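PDB 5J90: RagB/SusD domain protein from Flavobacterium johnsoniae, which binds chitin as a SusD-like protein and probably serves chitin capture and uptake as a surface lipoprotein of a polysaccharide utilization locus. Local coordinates for residues A[52-64]-A[424-436]. Sequence-based numbering, arbitrary orientation.
Sequences QQGLNSDIWSGYM and KWIAGFPEGQEAW
Tyr63 pushes its ring edge onto the face of Trp425 and takes the edge of Phe429 on one of its own faces. The first pair is edge-to-face, with planes 58° apart and Tyr63 CE1 3.5 Å from Trp425 NE1. In the second, Phe429 CD2 stands 3.8 Å from Tyr63 CG. Pro430, joined to Phe429 by a cis peptide bond, lays CB over the centre of one Phe429 face. Trp60 CE3 sits over one face of Trp436, 3.7 Å from Trp436 CE2; the ring planes are oblique to each other, 52° apart. Ala435 CB and the backbone of 430-432 pack obliquely around Tyr63. At the edge of Trp425, NE1 donates in the ring plane to Ser61 O (2.8 Å, nearly straight). Tyr63 OH donates to Trp425 O at 2.6 Å, in the carbonyl plane and on a lone pair; a water bridges the same hydroxyl to Glu431 O. An alanine in place of Tyr63 would probably leave Trp425 O without this donor and open a gap between Trp425, Phe429 and Ala435.

The contact is buried in the helical SusD fold. It sets the turn joining helices 413-428 and 432-442 against helix 57-60 and the residues after it. Met271 of helix 269-277 also touches all three rings of the Tyr63, Trp425 and Phe429 cluster.

Further along, Ser57 OG donates to Gln433 OE1 (3.0 Å). Gln53, its CG anti to the backbone N (chi1 -175°) and the chain extended, carries NE2 to Glu431 OE2 at 2.8 Å. NE2 also donates to Asp58 OD1, which accepts from Gly432 N as well. Arg129 binds Gln53 OE1, and Tyr49 OH bonds Asp58 OD2. The Glu431 carboxylate caps helix 432-442 through Gln433 N and Glu434 N.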
loop_
_atom_site.group_PDB
_atom_site.type_symbol
_atom_site.label_atom_id
_atom_site.label_comp_id
_atom_site.label_asym_id
_atom_site.label_seq_id
_atom_site.Cartn_x
_atom_site.Cartn_y
_atom_site.Cartn_z
ATOM N N GLN A 52 24.226 -8.393 -9.254
ATOM C CA GLN A 52 22.947 -8.088 -9.882
ATOM C C GLN A 52 21.806 -8.872 -9.257
ATOM O O GLN A 52 20.712 -8.331 -9.080
ATOM C CB GLN A 52 23.001 -8.403 -11.373
ATOM C CG GLN A 52 21.742 -7.952 -12.098
ATOM C CD GLN A 52 21.385 -8.824 -13.286
ATOM O OE1 GLN A 52 21.895 -9.940 -13.432
ATOM N NE2 GLN A 52 20.505 -8.320 -14.142
ATOM N N GLN A 53 22.044 -10.145 -8.939
ATOM C CA GLN A 53 20.981 -10.982 -8.401
ATOM C C GLN A 53 21.446 -11.937 -7.301
ATOM O O GLN A 53 20.688 -12.260 -6.387
ATOM C CB GLN A 53 20.284 -11.749 -9.534
ATOM C CG GLN A 53 19.086 -12.544 -9.043
ATOM C CD GLN A 53 18.213 -13.135 -10.153
ATOM O OE1 GLN A 53 18.022 -12.554 -11.230
ATOM N NE2 GLN A 53 17.671 -14.303 -9.876
ATOM N N GLY A 54 22.698 -12.390 -7.374
ATOM C CA GLY A 54 23.176 -13.427 -6.474
ATOM C C GLY A 54 23.150 -13.087 -4.997
ATOM O O GLY A 54 22.973 -13.967 -4.146
ATOM N N LEU A 55 23.329 -11.805 -4.690
ATOM C CA LEU A 55 23.395 -11.346 -3.304
ATOM C C LEU A 55 22.167 -10.513 -2.914
ATOM O O LEU A 55 22.166 -9.813 -1.893
ATOM C CB LEU A 55 24.694 -10.563 -3.061
ATOM C CG LEU A 55 25.953 -11.438 -3.082
ATOM C CD1 LEU A 55 27.217 -10.595 -3.107
ATOM C CD2 LEU A 55 25.954 -12.346 -1.867
ATOM N N ASN A 56 21.109 -10.624 -3.712
ATOM C CA ASN A 56 19.825 -10.035 -3.330
ATOM C C ASN A 56 18.707 -11.076 -3.425
ATOM O O ASN A 56 18.583 -11.911 -2.538
ATOM C CB ASN A 56 19.537 -8.671 -4.017
ATOM C CG ASN A 56 19.660 -8.710 -5.538
ATOM O OD1 ASN A 56 18.743 -9.133 -6.233
ATOM N ND2 ASN A 56 20.774 -8.197 -6.063
ATOM N N SER A 57 17.935 -11.070 -4.502
ATOM C CA SER A 57 16.778 -11.950 -4.564
ATOM C C SER A 57 17.083 -13.459 -4.542
ATOM O O SER A 57 16.254 -14.244 -4.075
ATOM C CB SER A 57 15.887 -11.588 -5.744
ATOM O OG SER A 57 16.581 -11.673 -6.971
ATOM N N ASP A 58 18.264 -13.880 -5.011
ATOM C CA ASP A 58 18.600 -15.311 -4.920
ATOM C C ASP A 58 18.626 -15.784 -3.472
ATOM O O ASP A 58 18.413 -16.963 -3.192
ATOM C CB ASP A 58 19.957 -15.618 -5.560
ATOM C CG ASP A 58 19.892 -15.724 -7.076
ATOM O OD1 ASP A 58 18.776 -15.745 -7.649
ATOM O OD2 ASP A 58 20.978 -15.780 -7.701
ATOM N N ILE A 59 18.886 -14.854 -2.557
ATOM C CA ILE A 59 18.950 -15.158 -1.133
ATOM C C ILE A 59 17.633 -14.811 -0.421
ATOM O O ILE A 59 17.106 -15.619 0.338
ATOM C CB ILE A 59 20.156 -14.453 -0.483
ATOM C CG1 ILE A 59 21.456 -14.994 -1.104
ATOM C CG2 ILE A 59 20.132 -14.637 1.026
ATOM C CD1 ILE A 59 22.721 -14.369 -0.545
ATOM N N TRP A 60 17.087 -13.626 -0.670
ATOM C CA TRP A 60 15.842 -13.223 -0.015
ATOM C C TRP A 60 14.685 -14.168 -0.349
ATOM O O TRP A 60 13.789 -14.371 0.472
ATOM C CB TRP A 60 15.484 -11.790 -0.393
ATOM C CG TRP A 60 16.509 -10.755 0.034
ATOM C CD1 TRP A 60 17.354 -10.815 1.112
ATOM C CD2 TRP A 60 16.783 -9.513 -0.622
ATOM N NE1 TRP A 60 18.135 -9.684 1.162
ATOM C CE2 TRP A 60 17.809 -8.873 0.106
ATOM C CE3 TRP A 60 16.261 -8.879 -1.755
ATOM C CZ2 TRP A 60 18.311 -7.621 -0.259
ATOM C CZ3 TRP A 60 16.765 -7.639 -2.118
ATOM C CH2 TRP A 60 17.779 -7.026 -1.373
ATOM N N SER A 61 14.710 -14.745 -1.552
ATOM C CA SER A 61 13.685 -15.688 -2.006
ATOM C C SER A 61 13.656 -16.976 -1.195
ATOM O O SER A 61 12.709 -17.748 -1.304
ATOM C CB SER A 61 13.953 -16.079 -3.459
ATOM O OG SER A 61 15.205 -16.761 -3.559
ATOM N N GLY A 62 14.720 -17.243 -0.445
ATOM C CA GLY A 62 14.872 -18.530 0.207
ATOM C C GLY A 62 15.514 -19.619 -0.638
ATOM O O GLY A 62 15.605 -20.766 -0.192
ATOM N N TYR A 63 15.969 -19.292 -1.842
ATOM C CA TYR A 63 16.582 -20.298 -2.710
ATOM C C TYR A 63 18.011 -20.673 -2.308
ATOM O O TYR A 63 18.391 -21.841 -2.390
ATOM C CB TYR A 63 16.619 -19.788 -4.141
ATOM C CG TYR A 63 15.337 -19.966 -4.935
ATOM C CD1 TYR A 63 14.199 -20.566 -4.383
ATOM C CD2 TYR A 63 15.274 -19.543 -6.254
ATOM C CE1 TYR A 63 13.032 -20.736 -5.149
ATOM C CE2 TYR A 63 14.129 -19.711 -7.018
ATOM C CZ TYR A 63 13.009 -20.308 -6.463
ATOM O OH TYR A 63 11.882 -20.470 -7.242
ATOM N N MET A 64 18.802 -19.679 -1.919
ATOM C CA MET A 64 20.245 -19.858 -1.719
ATOM C C MET A 64 20.709 -19.025 -0.545
ATOM O O MET A 64 20.005 -18.107 -0.106
ATOM C CB MET A 64 20.999 -19.456 -2.992
ATOM C CG MET A 64 20.672 -20.341 -4.189
ATOM S SD MET A 64 21.403 -19.836 -5.761
ATOM C CE MET A 64 19.944 -19.216 -6.621
ATOM N N LYS A 424 5.202 -23.878 -6.967
ATOM C CA LYS A 424 5.708 -22.898 -7.917
ATOM C C LYS A 424 7.141 -22.496 -7.547
ATOM O O LYS A 424 8.040 -22.434 -8.403
ATOM C CB LYS A 424 4.774 -21.688 -7.865
ATOM C CG LYS A 424 4.931 -20.687 -8.971
ATOM C CD LYS A 424 3.855 -19.611 -8.773
ATOM C CE LYS A 424 3.916 -18.552 -9.833
ATOM N NZ LYS A 424 3.133 -17.367 -9.372
ATOM N N TRP A 425 7.349 -22.248 -6.261
ATOM C CA TRP A 425 8.653 -21.883 -5.723
ATOM C C TRP A 425 9.681 -22.995 -5.990
ATOM O O TRP A 425 10.786 -22.720 -6.462
ATOM C CB TRP A 425 8.477 -21.590 -4.235
ATOM C CG TRP A 425 9.680 -21.173 -3.416
ATOM C CD1 TRP A 425 10.125 -19.897 -3.195
ATOM C CD2 TRP A 425 10.503 -22.027 -2.607
ATOM N NE1 TRP A 425 11.195 -19.909 -2.336
ATOM C CE2 TRP A 425 11.456 -21.206 -1.964
ATOM C CE3 TRP A 425 10.542 -23.410 -2.382
ATOM C CZ2 TRP A 425 12.424 -21.714 -1.098
ATOM C CZ3 TRP A 425 11.516 -23.916 -1.528
ATOM C CH2 TRP A 425 12.441 -23.071 -0.898
ATOM N N ILE A 426 9.319 -24.248 -5.727
ATOM C CA ILE A 426 10.258 -25.337 -6.008
ATOM C C ILE A 426 10.587 -25.397 -7.504
ATOM O O ILE A 426 11.754 -25.520 -7.884
ATOM C CB ILE A 426 9.747 -26.719 -5.523
ATOM C CG1 ILE A 426 9.551 -26.723 -4.008
ATOM C CG2 ILE A 426 10.737 -27.828 -5.927
ATOM C CD1 ILE A 426 8.789 -27.951 -3.481
ATOM N N ALA A 427 9.563 -25.314 -8.350
ATOM C CA ALA A 427 9.747 -25.440 -9.792
ATOM C C ALA A 427 10.626 -24.345 -10.400
ATOM O O ALA A 427 11.309 -24.582 -11.399
ATOM C CB ALA A 427 8.387 -25.491 -10.499
ATOM N N GLY A 428 10.603 -23.145 -9.810
ATOM C CA GLY A 428 11.285 -22.005 -10.402
ATOM C C GLY A 428 12.758 -21.875 -10.054
ATOM O O GLY A 428 13.422 -20.996 -10.588
ATOM N N PHE A 429 13.267 -22.741 -9.177
ATOM C CA PHE A 429 14.678 -22.712 -8.811
ATOM C C PHE A 429 15.519 -22.850 -10.080
ATOM O O PHE A 429 15.174 -23.650 -10.956
ATOM C CB PHE A 429 14.977 -23.858 -7.837
ATOM C CG PHE A 429 16.407 -23.900 -7.378
ATOM C CD1 PHE A 429 17.330 -24.724 -8.019
ATOM C CD2 PHE A 429 16.834 -23.119 -6.316
ATOM C CE1 PHE A 429 18.652 -24.761 -7.607
ATOM C CE2 PHE A 429 18.159 -23.152 -5.901
ATOM C CZ PHE A 429 19.066 -23.978 -6.553
ATOM N N PRO A 430 16.629 -22.089 -10.192
ATOM C CA PRO A 430 17.269 -21.174 -9.239
ATOM C C PRO A 430 16.961 -19.685 -9.484
ATOM O O PRO A 430 17.744 -18.821 -9.073
ATOM C CB PRO A 430 18.754 -21.423 -9.516
ATOM C CG PRO A 430 18.787 -21.582 -11.003
ATOM C CD PRO A 430 17.481 -22.285 -11.381
ATOM N N GLU A 431 15.846 -19.384 -10.144
ATOM C CA GLU A 431 15.543 -17.995 -10.525
ATOM C C GLU A 431 14.894 -17.196 -9.373
ATOM O O GLU A 431 13.670 -17.078 -9.259
ATOM C CB GLU A 431 14.683 -17.973 -11.794
ATOM C CG GLU A 431 14.841 -16.715 -12.643
ATOM C CD GLU A 431 14.459 -15.452 -11.888
ATOM O OE1 GLU A 431 13.252 -15.116 -11.846
ATOM O OE2 GLU A 431 15.359 -14.801 -11.320
ATOM N N GLY A 432 15.743 -16.634 -8.528
ATOM C CA GLY A 432 15.288 -16.041 -7.287
ATOM C C GLY A 432 14.426 -14.799 -7.394
ATOM O O GLY A 432 13.652 -14.531 -6.483
ATOM N N GLN A 433 14.540 -14.047 -8.484
ATOM C CA GLN A 433 13.798 -12.793 -8.596
ATOM C C GLN A 433 12.284 -13.015 -8.617
ATOM O O GLN A 433 11.556 -12.373 -7.861
ATOM C CB GLN A 433 14.274 -12.004 -9.818
ATOM C CG GLN A 433 13.515 -10.699 -10.075
ATOM C CD GLN A 433 13.735 -9.635 -9.006
ATOM O OE1 GLN A 433 14.733 -9.643 -8.271
ATOM N NE2 GLN A 433 12.795 -8.703 -8.922
ATOM N N GLU A 434 11.808 -13.935 -9.447
ATOM C CA GLU A 434 10.380 -14.200 -9.487
ATOM C C GLU A 434 9.897 -14.763 -8.151
ATOM O O GLU A 434 8.826 -14.411 -7.678
ATOM C CB GLU A 434 10.047 -15.148 -10.634
ATOM C CG GLU A 434 8.545 -15.384 -10.821
ATOM C CD GLU A 434 7.744 -14.106 -11.008
ATOM O OE1 GLU A 434 8.303 -13.073 -11.437
ATOM O OE2 GLU A 434 6.525 -14.132 -10.738
ATOM N N ALA A 435 10.692 -15.635 -7.534
ATOM C CA ALA A 435 10.316 -16.205 -6.242
ATOM C C ALA A 435 10.198 -15.136 -5.161
ATOM O O ALA A 435 9.289 -15.191 -4.328
ATOM C CB ALA A 435 11.321 -17.295 -5.819
ATOM N N TRP A 436 11.121 -14.171 -5.167
ATOM C CA TRP A 436 11.074 -13.042 -4.223
ATOM C C TRP A 436 9.824 -12.187 -4.448
ATOM O O TRP A 436 9.156 -11.781 -3.489
ATOM C CB TRP A 436 12.354 -12.194 -4.342
ATOM C CG TRP A 436 12.407 -10.949 -3.489
ATOM C CD1 TRP A 436 12.116 -10.843 -2.154
ATOM C CD2 TRP A 436 12.811 -9.645 -3.917
ATOM N NE1 TRP A 436 12.298 -9.540 -1.733
ATOM C CE2 TRP A 436 12.731 -8.789 -2.797
ATOM C CE3 TRP A 436 13.239 -9.117 -5.145
ATOM C CZ2 TRP A 436 13.045 -7.428 -2.874
ATOM C CZ3 TRP A 436 13.560 -7.769 -5.220
ATOM C CH2 TRP A 436 13.463 -6.942 -4.089
HETATM O O HOH W 1 11.290 -18.589 -9.402
#